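Peptide amidase (Stenotrophomonas maltophilia, PDB 1M22) probably hydrolyses amide bonds, acting on peptide amides as a hydrolase of the amidase signature family. Local coordinates at residues L85-N90 / A95-S100; K127-E132 / G150-P155; A319-T324 / I386-D391; A134-N139 / Y328-G333. All coordinates share one frame; numbering follows the deposited sequence.

Contact 1: L85-N90 / A95-S100; sequences LKDNIN and ATSAGS
Asp87 holds the loop 95-100 mainly through one carboxylate oxygen. Its first torsion (chi1 -160°) swings CG nearly opposite the backbone N, which brings OD2 over Ser97. There OD2 accepts twice: Ser97 OG lies 2.6 Å from Asp87 OD2, almost on the extension of the C-O bond, whereas Ser97 N, 3.1 Å from the same OD2, arrives from above the carboxylate plane, 50° out of it. Ser97 carries OG between its N and carbonyl carbon (chi1 71°), so hydroxyl and amide of one residue grip the same acceptor. The backbone adds Ala98 N to Asp87 O at 2.9 Å, just inside the type I' turn Ser97-Ser100. Immediately before Asp87, the active-site residue Lys86, whose NZ is hydrogen-bonded to Ser165 OG, ends strand 82-86 in this amidase signature fold. Asp87 OD1 turns to another partner, a salt bridge with Lys127 NZ. Further along, the side chains of Thr96 and Asn90 meet nearly perpendicular to each other. The methyl CG2 of Thr96 rests 3.4 Å from Asn90 OD1, an oxygen that is hydrogen-bonded to Tyr337 OH, and 3.6 Å from Asp87 O, while Thr96 OG1 lies 3.2 Å from Asn90 CA.

Contact 2: K127-E132 / G150-P155; sequences KTNLSE and GQTRNP
The backbones of 127-132 and 150-155 stay well apart, their nearest CA atoms being those of Asn129 and Thr152 at 6.9 Å, and only side-chain hydrogen bonds bridge the gap. The contact ties the loop leaving strand 123-128 of the large mixed sheet to strand 150-151, which forms a small antiparallel hairpin with strand 145-146. Asn129 does the bridging. With CG anti to the backbone N (chi1 -167°), its amide reaches across and spends both N-H groups. One goes to Thr152: ND2 to OG1 is 2.9 Å, nearly straight at 162°, with the oxygen in the amide plane. The other goes to the backbone of Gly150, ND2 to O at 3.1 Å; it is more bent, and the nitrogen sits above the carbonyl plane, 51° out of it. Gly150 O can only accept, which identifies the ND2 end of the amide, and Ser146 OG holds Asn129 OD1. Thr152 OG1 in turn donates to Arg49 O. Beside it, Gln151 NE2 folds back to Thr152 O, 2.9 Å away. Asn129 and Thr152 overlap side by side with their tips pointing opposite ways, leaving Asn129 CB 3.3 Å from Thr152 OG1.

Contact 3: A319-T324 / I386-D391; sequences AEAERT and IRARSD
Ala321 and Ala388 face each other where two helices cross, and each methyl is aimed at the backbone of the opposite helix. Ala321 CB lies 3.5 Å from Ala388 O; in return Ala388 CB lies 3.6 Å from Ala321 O. The two methyls are therefore set slightly past one another, with 4.2 Å between Ala321 CB and Ala388 CB. Because neither side chain extends beyond CB, the backbones can come close: the CA atoms of Ala321 and Ala388 are 4.4 Å apart, and the short helix axes approach to 8.1 Å at a signed crossing angle of -126°, an oblique crossing nearer to perpendicular than to antiparallel.

One turn on from Ala321, Thr324 supplies the next apolar surface. Its chi1 of -63° sets CG2 anti to the backbone N, and this methyl meets Ala388 CB at 3.7 Å. Ala388 is thus touched by Ala321 and Thr324, three residues apart on one face of the partner helix. Asp391 closes the edge of the patch with its CB, 4.4 Å from Ala321 CB, while its OD1 is paired in a salt bridge with Arg394. No hydrogen bond crosses between the segments.

Around this crossing, Glu322, on another side of helix 319-340, packs on Ser437 and Val441 of helix 436-442, and Arg323 forms a salt bridge with Glu373 of helix 369-375. Both crossing helices belong to the alpha-helical layers that cover the eleven-stranded sheet; in sequence, helix 319-340 follows edge strand 306-310 and helix 383-407 precedes strand 412-416.

Contact 4: A134-N139 / Y328-G333; sequences ANFRGN and YEFKAG
Phe136 and Phe330 both extend their rings with CG anti to the backbone N, at chi1 -156° and 176° respectively, and so project them toward each other from a loop and a helix whose nearest CA atoms, those same two residues, are 8.4 Å apart. The two side chains overlap antiparallel, each reaching back along the other. One ring corner of Phe136 does the touching: its CD2 stands over a face of the Phe330 ring, 3.5 Å from Phe330 CG and offset toward the rim, and the neighbouring CE2 lies 3.6 Å from Phe330 CB. The ring planes are inclined at 57° and the centroids are 4.9 Å apart, an oblique pairing.

Just before Phe136, Ala134 and Asn135 have backbone angles in the left-handed helical region. Arg137, pointing the other way, is held by a salt bridge to Glu132 and a cation-pi contact with Phe366. The pair joins this loop to helix 319-340 near the active site of the amidase fold; the Phe136 side chain is about 8 Å from that of Ser165. Leu326 and Leu327 of the same long helix and Leu370 of helix 369-375 also pack on Phe136, while Leu371, Ala374 and Leu348 pack on Phe330.

No hydrogen bond or charge pair links the segments, so cohesion here comes from dispersion and the exclusion of water. An oblique ring contact of this kind has no donor or acceptor to fix its rotation; the tilt probably reflects the side-chain torsions, chi2 included, and the surrounding aliphatic residues.

How the contacts relate
Contacts 1, 2 and 4 are buried, while contact 3 is partly buried and lies farthest from the chain's centre. The first two share the central sheet through neighbouring strands 82-86 and 123-128, joined by a probable backbone hydrogen bond from Thr128 N to Leu85 O, and Lys127 NZ of contact 2 also reaches Ile89 O of contact 1. Both are built from hydrogen bonds that satisfy buried polar groups. Strand 123-128 of contact 2 and helix 132-135 of contact 4 follow each other in the chain. Contacts 3 and 4 sit on helix 319-340 and are apolar, methyls against backbone in one, aromatic rings in the other; Arg389 of contact 3 packs on Glu329 of contact 4.

Contact 1: L85-N90 / A95-S100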
loop_
_atom_site.group_PDB
_atom_site.type_symbol
_atom_site.label_atom_id
_atom_site.label_comp_id
_atom_site.label_asym_id
_atom_site.label_seq_id
_atom_site.Cartn_x
_atom_site.Cartn_y
_atom_site.Cartn_z
ATOM N N LEU A 85 6.651 3.433 -7.756
ATOM C CA LEU A 85 6.335 2.027 -7.504
ATOM C C LEU A 85 7.196 1.418 -6.406
ATOM O O LEU A 85 8.418 1.562 -6.432
ATOM C CB LEU A 85 6.572 1.207 -8.774
ATOM C CG LEU A 85 5.857 1.591 -10.067
ATOM C CD1 LEU A 85 6.496 0.854 -11.230
ATOM C CD2 LEU A 85 4.377 1.262 -9.957
ATOM N N LYS A 86 6.571 0.728 -5.455
ATOM C CA LYS A 86 7.315 0.058 -4.387
ATOM C C LYS A 86 8.340 -0.863 -5.064
ATOM O O LYS A 86 8.026 -1.526 -6.059
ATOM C CB LYS A 86 6.351 -0.753 -3.523
ATOM C CG LYS A 86 6.983 -1.444 -2.326
ATOM C CD LYS A 86 5.891 -2.083 -1.480
ATOM C CE LYS A 86 6.427 -2.778 -0.239
ATOM N NZ LYS A 86 5.314 -3.338 0.580
ATOM N N ASP A 87 9.554 -0.927 -4.517
ATOM C CA ASP A 87 10.599 -1.719 -5.147
ATOM C C ASP A 87 10.536 -3.238 -5.093
ATOM O O ASP A 87 11.567 -3.911 -5.184
ATOM C CB ASP A 87 11.984 -1.237 -4.703
ATOM C CG ASP A 87 13.079 -1.667 -5.668
ATOM O OD1 ASP A 87 12.839 -1.627 -6.897
ATOM O OD2 ASP A 87 14.176 -2.036 -5.205
ATOM N N ASN A 88 9.336 -3.784 -4.926
ATOM C CA ASN A 88 9.172 -5.230 -5.015
ATOM C C ASN A 88 8.321 -5.509 -6.264
ATOM O O ASN A 88 8.003 -6.656 -6.572
ATOM C CB ASN A 88 8.537 -5.844 -3.750
ATOM C CG ASN A 88 7.192 -5.247 -3.390
ATOM O OD1 ASN A 88 6.754 -4.253 -3.962
ATOM N ND2 ASN A 88 6.532 -5.857 -2.411
ATOM N N ILE A 89 7.995 -4.443 -6.997
ATOM C CA ILE A 89 7.196 -4.530 -8.223
ATOM C C ILE A 89 8.109 -4.372 -9.446
ATOM O O ILE A 89 8.780 -3.351 -9.598
ATOM C CB ILE A 89 6.119 -3.412 -8.259
ATOM C CG1 ILE A 89 5.212 -3.518 -7.028
ATOM C CG2 ILE A 89 5.308 -3.504 -9.552
ATOM C CD1 ILE A 89 4.251 -2.347 -6.852
ATOM N N ASN A 90 8.133 -5.379 -10.317
ATOM C CA ASN A 90 8.975 -5.344 -11.514
ATOM C C ASN A 90 8.633 -4.174 -12.432
ATOM O O ASN A 90 7.466 -3.949 -12.754
ATOM C CB ASN A 90 8.829 -6.640 -12.321
ATOM C CG ASN A 90 9.327 -7.867 -11.579
ATOM O OD1 ASN A 90 9.848 -7.779 -10.471
ATOM N ND2 ASN A 90 9.168 -9.031 -12.205
ATOM N N ALA A 95 15.990 -1.650 -11.527
ATOM C CA ALA A 95 16.161 -2.924 -10.858
ATOM C C ALA A 95 14.949 -3.099 -9.955
ATOM O O ALA A 95 14.223 -2.141 -9.687
ATOM C CB ALA A 95 17.437 -2.917 -10.023
ATOM N N THR A 96 14.715 -4.331 -9.522
ATOM C CA THR A 96 13.631 -4.636 -8.596
ATOM C C THR A 96 14.374 -5.447 -7.544
ATOM O O THR A 96 14.608 -6.641 -7.709
ATOM C CB THR A 96 12.519 -5.467 -9.263
ATOM O OG1 THR A 96 11.910 -4.690 -10.304
ATOM C CG2 THR A 96 11.450 -5.836 -8.241
ATOM N N SER A 97 14.746 -4.776 -6.460
ATOM C CA SER A 97 15.558 -5.395 -5.419
ATOM C C SER A 97 14.914 -5.809 -4.111
ATOM O O SER A 97 15.543 -6.524 -3.326
ATOM C CB SER A 97 16.712 -4.455 -5.070
ATOM O OG SER A 97 16.236 -3.310 -4.372
ATOM N N ALA A 98 13.686 -5.365 -3.862
ATOM C CA ALA A 98 13.019 -5.646 -2.596
ATOM C C ALA A 98 13.881 -5.028 -1.486
ATOM O O ALA A 98 13.757 -5.391 -0.318
ATOM C CB ALA A 98 12.875 -7.152 -2.376
ATOM N N GLY A 99 14.755 -4.097 -1.869
ATOM C CA GLY A 99 15.632 -3.435 -0.916
ATOM C C GLY A 99 16.928 -4.172 -0.606
ATOM O O GLY A 99 17.782 -3.658 0.122
ATOM N N SER A 100 17.084 -5.367 -1.168
ATOM C CA SER A 100 18.268 -6.192 -0.927
ATOM C C SER A 100 19.430 -5.949 -1.884
ATOM O O SER A 100 19.237 -5.673 -3.065
ATOM C CB SER A 100 17.874 -7.669 -0.983
ATOM O OG SER A 100 19.011 -8.513 -0.879
#

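Contact 2: K127-E132 / G150-P155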
loop_
_atom_site.group_PDB
_atom_site.type_symbol
_atom_site.label_atom_id
_atom_site.label_comp_id
_atom_site.label_asym_id
_atom_site.label_seq_id
_atom_site.Cartn_x
_atom_site.Cartn_y
_atom_site.Cartn_z
ATOM N N LYS A 127 11.363 3.928 -8.325
ATOM C CA LYS A 127 10.965 2.940 -7.329
ATOM C C LYS A 127 11.149 3.481 -5.917
ATOM O O LYS A 127 12.059 4.270 -5.661
ATOM C CB LYS A 127 11.809 1.671 -7.488
ATOM C CG LYS A 127 11.942 1.163 -8.922
ATOM C CD LYS A 127 10.603 0.751 -9.519
ATOM C CE LYS A 127 10.041 -0.492 -8.846
ATOM N NZ LYS A 127 10.907 -1.695 -9.040
ATOM N N THR A 128 10.289 3.053 -4.997
ATOM C CA THR A 128 10.374 3.504 -3.616
ATOM C C THR A 128 10.927 2.453 -2.663
ATOM O O THR A 128 10.751 1.244 -2.856
ATOM C CB THR A 128 9.004 3.967 -3.090
ATOM O OG1 THR A 128 8.022 2.957 -3.358
ATOM C CG2 THR A 128 8.600 5.274 -3.755
ATOM N N ASN A 129 11.604 2.933 -1.629
ATOM C CA ASN A 129 12.193 2.062 -0.631
ATOM C C ASN A 129 11.111 1.344 0.165
ATOM O O ASN A 129 9.963 1.791 0.238
ATOM C CB ASN A 129 13.096 2.880 0.302
ATOM C CG ASN A 129 13.981 2.012 1.172
ATOM O OD1 ASN A 129 14.467 0.972 0.735
ATOM N ND2 ASN A 129 14.218 2.455 2.402
ATOM N N LEU A 130 11.493 0.224 0.763
ATOM C CA LEU A 130 10.579 -0.586 1.549
ATOM C C LEU A 130 11.377 -1.336 2.600
ATOM O O LEU A 130 12.600 -1.466 2.484
ATOM C CB LEU A 130 9.887 -1.623 0.652
ATOM C CG LEU A 130 10.809 -2.680 0.020
ATOM C CD1 LEU A 130 9.994 -3.890 -0.412
ATOM C CD2 LEU A 130 11.563 -2.086 -1.167
ATOM N N SER A 131 10.694 -1.814 3.631
ATOM C CA SER A 131 11.361 -2.635 4.636
ATOM C C SER A 131 11.881 -3.795 3.786
ATOM O O SER A 131 11.134 -4.355 2.981
ATOM C CB SER A 131 10.346 -3.143 5.657
ATOM O OG SER A 131 9.686 -2.055 6.280
ATOM N N GLU A 132 13.152 -4.160 3.949
ATOM C CA GLU A 132 13.729 -5.221 3.126
ATOM C C GLU A 132 12.872 -6.483 3.064
ATOM O O GLU A 132 12.390 -6.973 4.085
ATOM C CB GLU A 132 15.137 -5.578 3.606
ATOM C CG GLU A 132 16.048 -6.001 2.467
ATOM C CD GLU A 132 17.407 -6.464 2.944
ATOM O OE1 GLU A 132 17.507 -7.614 3.414
ATOM O OE2 GLU A 132 18.369 -5.671 2.850
ATOM N N GLY A 150 18.641 2.156 2.487
ATOM C CA GLY A 150 18.855 2.862 3.731
ATOM C C GLY A 150 17.563 3.009 4.512
ATOM O O GLY A 150 16.625 2.225 4.345
ATOM N N GLN A 151 17.506 4.037 5.348
ATOM C CA GLN A 151 16.353 4.291 6.197
ATOM C C GLN A 151 15.425 5.392 5.707
ATOM O O GLN A 151 15.814 6.556 5.626
ATOM C CB GLN A 151 16.836 4.650 7.601
ATOM C CG GLN A 151 15.721 4.905 8.594
ATOM C CD GLN A 151 14.933 3.653 8.909
ATOM O OE1 GLN A 151 15.486 2.663 9.393
ATOM N NE2 GLN A 151 13.633 3.688 8.637
ATOM N N THR A 152 14.190 5.026 5.383
ATOM C CA THR A 152 13.208 6.011 4.955
ATOM C C THR A 152 12.706 6.696 6.227
ATOM O O THR A 152 12.571 6.058 7.271
ATOM C CB THR A 152 12.045 5.332 4.202
ATOM O OG1 THR A 152 12.548 4.747 2.992
ATOM C CG2 THR A 152 10.954 6.340 3.853
ATOM N N ARG A 153 12.432 7.993 6.139
ATOM C CA ARG A 153 11.983 8.763 7.294
ATOM C C ARG A 153 10.595 9.363 7.141
ATOM O O ARG A 153 10.183 9.726 6.040
ATOM C CB ARG A 153 12.987 9.884 7.585
ATOM C CG ARG A 153 14.370 9.358 7.928
ATOM C CD ARG A 153 15.398 10.462 8.072
ATOM N NE ARG A 153 16.699 9.915 8.455
ATOM C CZ ARG A 153 16.995 9.459 9.669
ATOM N NH1 ARG A 153 16.087 9.484 10.635
ATOM N NH2 ARG A 153 18.203 8.973 9.917
ATOM N N ASN A 154 9.880 9.471 8.258
ATOM C CA ASN A 154 8.544 10.058 8.258
ATOM C C ASN A 154 8.716 11.563 8.036
ATOM O O ASN A 154 9.420 12.232 8.795
ATOM C CB ASN A 154 7.867 9.802 9.600
ATOM C CG ASN A 154 6.405 10.165 9.591
ATOM O OD1 ASN A 154 6.029 11.268 9.184
ATOM N ND2 ASN A 154 5.563 9.238 10.045
ATOM N N PRO A 155 8.072 12.119 7.002
ATOM C CA PRO A 155 8.210 13.554 6.737
ATOM C C PRO A 155 7.609 14.491 7.779
ATOM O O PRO A 155 7.947 15.678 7.815
ATOM C CB PRO A 155 7.570 13.711 5.360
ATOM C CG PRO A 155 6.487 12.675 5.378
ATOM C CD PRO A 155 7.159 11.481 6.033
#

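Contact 3: A319-T324 / I386-D391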
loop_
_atom_site.group_PDB
_atom_site.type_symbol
_atom_site.label_atom_id
_atom_site.label_comp_id
_atom_site.label_asym_id
_atom_site.label_seq_id
_atom_site.Cartn_x
_atom_site.Cartn_y
_atom_site.Cartn_z
ATOM N N ALA A 319 -3.745 -15.548 14.343
ATOM C CA ALA A 319 -2.319 -15.239 14.439
ATOM C C ALA A 319 -1.366 -16.397 14.138
ATOM O O ALA A 319 -0.484 -16.277 13.286
ATOM C CB ALA A 319 -2.007 -14.659 15.813
ATOM N N GLU A 320 -1.535 -17.513 14.841
ATOM C CA GLU A 320 -0.669 -18.673 14.650
ATOM C C GLU A 320 -0.782 -19.278 13.253
ATOM O O GLU A 320 0.226 -19.601 12.622
ATOM C CB GLU A 320 -0.987 -19.733 15.708
ATOM C CG GLU A 320 -0.134 -20.984 15.618
ATOM C CD GLU A 320 -0.318 -21.898 16.814
ATOM O OE1 GLU A 320 -1.468 -22.304 17.089
ATOM O OE2 GLU A 320 0.690 -22.212 17.479
ATOM N N ALA A 321 -2.012 -19.433 12.772
ATOM C CA ALA A 321 -2.242 -19.997 11.449
ATOM C C ALA A 321 -1.634 -19.102 10.373
ATOM O O ALA A 321 -1.064 -19.592 9.396
ATOM C CB ALA A 321 -3.740 -20.168 11.205
ATOM N N GLU A 322 -1.758 -17.791 10.554
ATOM C CA GLU A 322 -1.210 -16.847 9.587
ATOM C C GLU A 322 0.310 -16.958 9.526
ATOM O O GLU A 322 0.894 -16.983 8.448
ATOM C CB GLU A 322 -1.611 -15.411 9.945
ATOM C CG GLU A 322 -0.995 -14.374 9.016
ATOM C CD GLU A 322 -1.302 -12.949 9.421
ATOM O OE1 GLU A 322 -1.741 -12.726 10.572
ATOM O OE2 GLU A 322 -1.087 -12.047 8.582
ATOM N N ARG A 323 0.949 -17.029 10.689
ATOM C CA ARG A 323 2.401 -17.145 10.751
ATOM C C ARG A 323 2.830 -18.360 9.938
ATOM O O ARG A 323 3.758 -18.294 9.134
ATOM C CB ARG A 323 2.839 -17.302 12.212
ATOM C CG ARG A 323 4.338 -17.423 12.446
ATOM C CD ARG A 323 4.625 -17.519 13.941
ATOM N NE ARG A 323 6.048 -17.434 14.259
ATOM C CZ ARG A 323 6.949 -18.364 13.955
ATOM N NH1 ARG A 323 6.583 -19.468 13.316
ATOM N NH2 ARG A 323 8.219 -18.190 14.293
ATOM N N THR A 324 2.132 -19.470 10.147
ATOM C CA THR A 324 2.434 -20.704 9.443
ATOM C C THR A 324 2.262 -20.595 7.931
ATOM O O THR A 324 3.167 -20.942 7.173
ATOM C CB THR A 324 1.546 -21.855 9.958
ATOM O OG1 THR A 324 1.841 -22.102 11.339
ATOM C CG2 THR A 324 1.788 -23.122 9.155
ATOM N N ILE A 386 -1.901 -26.745 4.966
ATOM C CA ILE A 386 -3.246 -26.737 4.409
ATOM C C ILE A 386 -4.262 -26.339 5.474
ATOM O O ILE A 386 -5.145 -25.518 5.220
ATOM C CB ILE A 386 -3.606 -28.119 3.819
ATOM C CG1 ILE A 386 -2.674 -28.424 2.641
ATOM C CG2 ILE A 386 -5.064 -28.140 3.372
ATOM C CD1 ILE A 386 -2.924 -29.767 1.974
ATOM N N ARG A 387 -4.131 -26.904 6.670
ATOM C CA ARG A 387 -5.047 -26.574 7.757
ATOM C C ARG A 387 -4.913 -25.104 8.149
ATOM O O ARG A 387 -5.913 -24.410 8.335
ATOM C CB ARG A 387 -4.775 -27.454 8.982
ATOM C CG ARG A 387 -4.976 -28.945 8.753
ATOM C CD ARG A 387 -5.104 -29.691 10.078
ATOM N NE ARG A 387 -3.899 -29.602 10.901
ATOM C CZ ARG A 387 -2.792 -30.308 10.692
ATOM N NH1 ARG A 387 -2.728 -31.166 9.684
ATOM N NH2 ARG A 387 -1.747 -30.156 11.495
ATOM N N ALA A 388 -3.676 -24.634 8.273
ATOM C CA ALA A 388 -3.414 -23.249 8.652
ATOM C C ALA A 388 -4.010 -22.259 7.655
ATOM O O ALA A 388 -4.657 -21.287 8.047
ATOM C CB ALA A 388 -1.914 -23.022 8.779
ATOM N N ARG A 389 -3.789 -22.505 6.369
ATOM C CA ARG A 389 -4.310 -21.621 5.329
ATOM C C ARG A 389 -5.830 -21.551 5.425
ATOM O O ARG A 389 -6.422 -20.474 5.360
ATOM C CB ARG A 389 -3.903 -22.130 3.946
ATOM C CG ARG A 389 -4.346 -21.235 2.793
ATOM C CD ARG A 389 -3.855 -21.774 1.460
ATOM N NE ARG A 389 -4.393 -23.100 1.169
ATOM C CZ ARG A 389 -3.993 -23.860 0.155
ATOM N NH1 ARG A 389 -3.049 -23.426 -0.670
ATOM N NH2 ARG A 389 -4.538 -25.055 -0.036
ATOM N N SER A 390 -6.458 -22.710 5.591
ATOM C CA SER A 390 -7.909 -22.783 5.695
ATOM C C SER A 390 -8.438 -22.094 6.951
ATOM O O SER A 390 -9.389 -21.313 6.884
ATOM C CB SER A 390 -8.362 -24.245 5.685
ATOM O OG SER A 390 -9.771 -24.340 5.801
ATOM N N ASP A 391 -7.821 -22.381 8.095
ATOM C CA ASP A 391 -8.253 -21.789 9.357
ATOM C C ASP A 391 -8.133 -20.267 9.382
ATOM O O ASP A 391 -9.052 -19.575 9.819
ATOM C CB ASP A 391 -7.460 -22.372 10.532
ATOM C CG ASP A 391 -7.809 -23.820 10.812
ATOM O OD1 ASP A 391 -8.952 -24.226 10.517
ATOM O OD2 ASP A 391 -6.944 -24.548 11.343
#

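Contact 4: A134-N139 / Y328-G333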
loop_
_atom_site.group_PDB
_atom_site.type_symbol
_atom_site.label_atom_id
_atom_site.label_comp_id
_atom_site.label_asym_id
_atom_site.label_seq_id
_atom_site.Cartn_x
_atom_site.Cartn_y
_atom_site.Cartn_z
ATOM N N ALA A 134 9.976 -6.803 2.067
ATOM C CA ALA A 134 8.635 -6.452 2.529
ATOM C C ALA A 134 8.419 -6.854 3.982
ATOM O O ALA A 134 7.331 -7.268 4.385
ATOM C CB ALA A 134 7.582 -7.096 1.628
ATOM N N ASN A 135 9.482 -6.706 4.765
ATOM C CA ASN A 135 9.499 -7.026 6.187
ATOM C C ASN A 135 9.298 -8.498 6.528
ATOM O O ASN A 135 8.778 -8.826 7.595
ATOM C CB ASN A 135 8.488 -6.165 6.955
ATOM C CG ASN A 135 8.767 -6.146 8.447
ATOM O OD1 ASN A 135 9.924 -6.172 8.867
ATOM N ND2 ASN A 135 7.714 -6.094 9.255
ATOM N N PHE A 136 9.704 -9.386 5.630
ATOM C CA PHE A 136 9.597 -10.806 5.934
ATOM C C PHE A 136 10.997 -11.411 5.927
ATOM O O PHE A 136 11.233 -12.454 5.320
ATOM C CB PHE A 136 8.706 -11.542 4.929
ATOM C CG PHE A 136 8.102 -12.799 5.486
ATOM C CD1 PHE A 136 7.076 -12.728 6.420
ATOM C CD2 PHE A 136 8.590 -14.048 5.120
ATOM C CE1 PHE A 136 6.540 -13.883 6.986
ATOM C CE2 PHE A 136 8.060 -15.214 5.680
ATOM C CZ PHE A 136 7.033 -15.128 6.616
ATOM N N ARG A 137 11.930 -10.748 6.607
ATOM C CA ARG A 137 13.301 -11.236 6.663
ATOM C C ARG A 137 13.723 -11.692 8.051
ATOM O O ARG A 137 14.201 -12.815 8.213
ATOM C CB ARG A 137 14.283 -10.169 6.178
ATOM C CG ARG A 137 15.635 -10.761 5.802
ATOM C CD ARG A 137 16.712 -9.706 5.669
ATOM N NE ARG A 137 17.218 -9.266 6.967
ATOM C CZ ARG A 137 18.166 -8.348 7.114
ATOM N NH1 ARG A 137 18.699 -7.774 6.046
ATOM N NH2 ARG A 137 18.596 -8.017 8.327
ATOM N N GLY A 138 13.554 -10.834 9.054
ATOM C CA GLY A 138 13.962 -11.221 10.396
ATOM C C GLY A 138 13.146 -10.658 11.543
ATOM O O GLY A 138 12.220 -9.873 11.333
ATOM N N ASN A 139 13.491 -11.074 12.762
ATOM C CA ASN A 139 12.810 -10.604 13.967
ATOM C C ASN A 139 13.377 -9.245 14.370
ATOM O O ASN A 139 14.507 -8.911 14.023
ATOM C CB ASN A 139 13.011 -11.579 15.137
ATOM C CG ASN A 139 12.516 -12.979 14.835
ATOM O OD1 ASN A 139 11.495 -13.162 14.177
ATOM N ND2 ASN A 139 13.231 -13.979 15.342
ATOM N N TYR A 328 5.330 -20.909 4.753
ATOM C CA TYR A 328 5.256 -21.866 3.658
ATOM C C TYR A 328 5.111 -21.193 2.300
ATOM O O TYR A 328 5.804 -21.540 1.344
ATOM C CB TYR A 328 4.075 -22.823 3.852
ATOM C CG TYR A 328 4.329 -23.959 4.819
ATOM C CD1 TYR A 328 4.338 -23.744 6.194
ATOM C CD2 TYR A 328 4.540 -25.256 4.351
ATOM C CE1 TYR A 328 4.546 -24.797 7.088
ATOM C CE2 TYR A 328 4.750 -26.315 5.234
ATOM C CZ TYR A 328 4.750 -26.077 6.597
ATOM O OH TYR A 328 4.944 -27.120 7.476
ATOM N N GLU A 329 4.206 -20.225 2.214
ATOM C CA GLU A 329 3.979 -19.548 0.950
ATOM C C GLU A 329 5.148 -18.670 0.524
ATOM O O GLU A 329 5.392 -18.501 -0.669
ATOM C CB GLU A 329 2.673 -18.748 1.021
ATOM C CG GLU A 329 1.455 -19.655 1.188
ATOM C CD GLU A 329 0.132 -18.921 1.129
ATOM O OE1 GLU A 329 0.125 -17.707 0.823
ATOM O OE2 GLU A 329 -0.910 -19.566 1.383
ATOM N N PHE A 330 5.883 -18.124 1.488
ATOM C CA PHE A 330 7.029 -17.285 1.157
ATOM C C PHE A 330 8.106 -18.105 0.447
ATOM O O PHE A 330 8.628 -17.690 -0.584
ATOM C CB PHE A 330 7.616 -16.642 2.419
ATOM C CG PHE A 330 8.868 -15.840 2.170
ATOM C CD1 PHE A 330 8.828 -14.659 1.430
ATOM C CD2 PHE A 330 10.094 -16.278 2.662
ATOM C CE1 PHE A 330 9.991 -13.929 1.185
ATOM C CE2 PHE A 330 11.262 -15.559 2.424
ATOM C CZ PHE A 330 11.213 -14.382 1.683
ATOM N N LYS A 331 8.440 -19.274 0.987
ATOM C CA LYS A 331 9.459 -20.087 0.337
ATOM C C LYS A 331 9.004 -20.504 -1.057
ATOM O O LYS A 331 9.733 -20.334 -2.035
ATOM C CB LYS A 331 9.784 -21.340 1.153
ATOM C CG LYS A 331 10.867 -22.184 0.496
ATOM C CD LYS A 331 11.168 -23.451 1.276
ATOM C CE LYS A 331 12.304 -24.220 0.624
ATOM N NZ LYS A 331 12.653 -25.447 1.395
ATOM N N ALA A 332 7.795 -21.044 -1.149
ATOM C CA ALA A 332 7.266 -21.490 -2.431
ATOM C C ALA A 332 7.167 -20.352 -3.441
ATOM O O ALA A 332 7.624 -20.478 -4.578
ATOM C CB ALA A 332 5.900 -22.135 -2.234
ATOM N N GLY A 333 6.575 -19.237 -3.018
ATOM C CA GLY A 333 6.410 -18.100 -3.905
ATOM C C GLY A 333 7.699 -17.423 -4.327
ATOM O O GLY A 333 7.873 -17.088 -5.504
#